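Local atomic coordinates of galectin (Xenopus laevis, PDB entry 3WUD), a protein that binds beta-galactosides such as lactose as a proto-type galectin of frog skin, close to but distinct from galectin-1. Residues N59-N64 and Q107-P112. Residues are numbered along the deposited sequence; the frame is centred on the assembly and turned at random.
With GAL (beta-D-galactopyranose), chain B.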
loop_
_atom_site.group_PDB
_atom_site.type_symbol
_atom_site.label_atom_id
_atom_site.label_comp_id
_atom_site.label_asym_id
_atom_site.label_seq_id
_atom_site.Cartn_x
_atom_site.Cartn_y
_atom_site.Cartn_z
ATOM N N ASN A 59 24.026 5.887 -12.126
ATOM C CA ASN A 59 23.038 5.366 -13.049
ATOM C C ASN A 59 23.095 3.876 -13.294
ATOM O O ASN A 59 23.104 3.421 -14.455
ATOM C CB ASN A 59 23.037 6.181 -14.376
ATOM C CG ASN A 59 22.769 7.689 -14.141
ATOM O OD1 ASN A 59 22.415 8.129 -13.049
ATOM N ND2 ASN A 59 22.946 8.471 -15.183
ATOM N N LYS A 60 23.121 3.109 -12.170
ATOM C CA LYS A 60 23.033 1.657 -12.272
ATOM C C LYS A 60 21.877 1.250 -11.391
ATOM O O LYS A 60 21.624 1.878 -10.399
ATOM C CB LYS A 60 24.283 0.966 -11.718
ATOM C CG LYS A 60 25.616 1.446 -12.331
ATOM C CD LYS A 60 25.751 0.901 -13.717
ATOM C CE LYS A 60 27.077 1.351 -14.359
ATOM N NZ LYS A 60 26.851 2.684 -14.984
ATOM N N ILE A 61 21.267 0.125 -11.699
ATOM C CA ILE A 61 20.374 -0.506 -10.788
ATOM C C ILE A 61 21.141 -1.668 -10.087
ATOM O O ILE A 61 21.610 -2.619 -10.771
ATOM C CB ILE A 61 19.156 -1.100 -11.470
ATOM C CG1 ILE A 61 18.384 -0.023 -12.255
ATOM C CG2 ILE A 61 18.265 -1.727 -10.413
ATOM C CD1 ILE A 61 17.220 -0.586 -13.011
ATOM N N ILE A 62 21.197 -1.610 -8.759
ATOM C CA ILE A 62 21.812 -2.742 -8.028
ATOM C C ILE A 62 20.634 -3.524 -7.488
ATOM O O ILE A 62 19.723 -2.920 -6.927
ATOM C CB ILE A 62 22.632 -2.216 -6.878
ATOM C CG1 ILE A 62 23.979 -1.709 -7.378
ATOM C CG2 ILE A 62 22.901 -3.317 -5.839
ATOM C CD1 ILE A 62 24.000 -0.886 -8.649
ATOM N N CYS A 63 20.559 -4.836 -7.738
ATOM C CA CYS A 63 19.569 -5.685 -7.059
ATOM C C CYS A 63 20.288 -6.695 -6.169
ATOM O O CYS A 63 21.420 -7.139 -6.442
ATOM C CB CYS A 63 18.752 -6.449 -8.072
ATOM S SG CYS A 63 17.681 -5.327 -9.059
ATOM N N ASN A 64 19.634 -7.067 -5.088
ATOM C CA ASN A 64 20.139 -8.119 -4.252
ATOM C C ASN A 64 19.003 -8.768 -3.488
ATOM O O ASN A 64 17.888 -8.308 -3.521
ATOM C CB ASN A 64 21.136 -7.522 -3.240
ATOM C CG ASN A 64 22.190 -8.549 -2.783
ATOM O OD1 ASN A 64 22.017 -9.716 -2.889
ATOM N ND2 ASN A 64 23.228 -8.092 -2.168
ATOM N N GLN A 107 11.898 -1.903 -20.939
ATOM C CA GLN A 107 13.032 -2.760 -20.611
ATOM C C GLN A 107 12.673 -3.607 -19.429
ATOM O O GLN A 107 11.965 -3.143 -18.575
ATOM C CB GLN A 107 14.260 -1.904 -20.327
ATOM C CG GLN A 107 14.668 -1.163 -21.585
ATOM C CD GLN A 107 16.173 -1.059 -21.710
ATOM O OE1 GLN A 107 16.860 -2.040 -22.072
ATOM N NE2 GLN A 107 16.697 0.133 -21.406
ATOM N N GLU A 108 13.171 -4.838 -19.411
ATOM C CA GLU A 108 12.817 -5.822 -18.399
ATOM C C GLU A 108 14.070 -6.624 -18.026
ATOM O O GLU A 108 14.930 -6.867 -18.907
ATOM C CB GLU A 108 11.866 -6.844 -18.991
ATOM C CG GLU A 108 10.458 -6.400 -19.302
ATOM C CD GLU A 108 9.712 -7.494 -20.048
ATOM O OE1 GLU A 108 10.333 -8.563 -20.257
ATOM O OE2 GLU A 108 8.524 -7.301 -20.387
ATOM N N PHE A 109 14.130 -7.158 -16.800
ATOM C CA PHE A 109 15.191 -8.103 -16.479
ATOM C C PHE A 109 14.688 -9.011 -15.396
ATOM O O PHE A 109 13.671 -8.721 -14.774
ATOM C CB PHE A 109 16.479 -7.353 -16.089
ATOM C CG PHE A 109 16.379 -6.564 -14.783
ATOM C CD1 PHE A 109 16.653 -7.167 -13.537
ATOM C CD2 PHE A 109 16.045 -5.210 -14.804
ATOM C CE1 PHE A 109 16.561 -6.402 -12.356
ATOM C CE2 PHE A 109 16.013 -4.454 -13.624
ATOM C CZ PHE A 109 16.225 -5.063 -12.401
ATOM N N ASN A 110 15.320 -10.163 -15.236
ATOM C CA ASN A 110 14.888 -11.127 -14.248
ATOM C C ASN A 110 15.891 -11.152 -13.145
ATOM O O ASN A 110 17.085 -11.011 -13.378
ATOM C CB ASN A 110 14.799 -12.549 -14.816
ATOM C CG ASN A 110 13.816 -12.653 -15.954
ATOM O OD1 ASN A 110 12.750 -12.077 -15.912
ATOM N ND2 ASN A 110 14.211 -13.356 -16.986
ATOM N N PHE A 111 15.409 -11.500 -11.985
ATOM C CA PHE A 111 16.192 -11.654 -10.770
ATOM C C PHE A 111 15.838 -12.978 -10.107
ATOM O O PHE A 111 14.699 -13.244 -9.845
ATOM C CB PHE A 111 15.953 -10.465 -9.796
ATOM C CG PHE A 111 16.887 -10.464 -8.604
ATOM C CD1 PHE A 111 18.203 -10.022 -8.720
ATOM C CD2 PHE A 111 16.430 -10.882 -7.355
ATOM C CE1 PHE A 111 19.052 -10.041 -7.629
ATOM C CE2 PHE A 111 17.302 -10.947 -6.255
ATOM C CZ PHE A 111 18.608 -10.509 -6.404
ATOM N N PRO A 112 16.832 -13.798 -9.805
ATOM C CA PRO A 112 16.514 -15.101 -9.300
ATOM C C PRO A 112 15.923 -15.107 -7.893
ATOM O O PRO A 112 16.253 -14.280 -7.046
ATOM C CB PRO A 112 17.863 -15.804 -9.348
ATOM C CG PRO A 112 18.861 -14.758 -9.174
ATOM C CD PRO A 112 18.280 -13.565 -9.862
HETATM C C1 GAL B . 25.002 -1.895 -0.036
HETATM C C2 GAL B . 24.039 -0.832 0.474
HETATM C C3 GAL B . 22.689 -1.392 0.919
HETATM C C4 GAL B . 22.162 -2.322 -0.182
HETATM C C5 GAL B . 23.252 -3.330 -0.572
HETATM C C6 GAL B . 22.873 -4.305 -1.664
HETATM O O2 GAL B . 24.606 -0.179 1.602
HETATM O O3 GAL B . 21.826 -0.322 1.264
HETATM O O4 GAL B . 21.788 -1.554 -1.334
HETATM O O5 GAL B . 24.447 -2.702 -1.055
HETATM O O6 GAL B . 23.893 -5.230 -1.988
#
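Phe-109 and Phe-111 reach Cys-63 by different first torsions: the Phe-109 ring carbon CG sits between the backbone N and the carbonyl carbon (chi1 67°), whereas that of Phe-111 lies opposite the N (chi1 -172°). From backbone positions whose CB already points inward, both rings enter the interior of the galectin beta-sandwich, where strand 60-67 of the sugar-binding sheet faces strand 108-112, an outermost strand of the other sheet. Segments 60-64 and 108-112 run roughly the same way, 29° apart, with their axes 8.6 Å from each other at closest, a spacing bridged by side chains. Cys-63 illustrates how one small side chain can serve two aromatics. Its SG lies at the edge of the Phe-109 ring, near the ring plane and 3.6 Å from CE1, while its CB packs obliquely against Phe-111, 3.6 Å from that ring's CE1. Farther along, Ile-61 brings its terminal CD1 to Phe-109 CE2 at 4.1 Å. Phe-48 of strand 43-51 touches Ile-61, Cys-63 and Phe-109, extending this apolar cluster.

The opposite side of strand 60-67 serves the ligand. There the CB of Asn-64 points away from strand 108-112, while Phe-111 CZ comes to 3.4 Å from the Asn-64 backbone C. Asn-64 ND2 donates to Gly-72 O and also gives galactose O6 a nearly straight hydrogen bond of 2.9 Å.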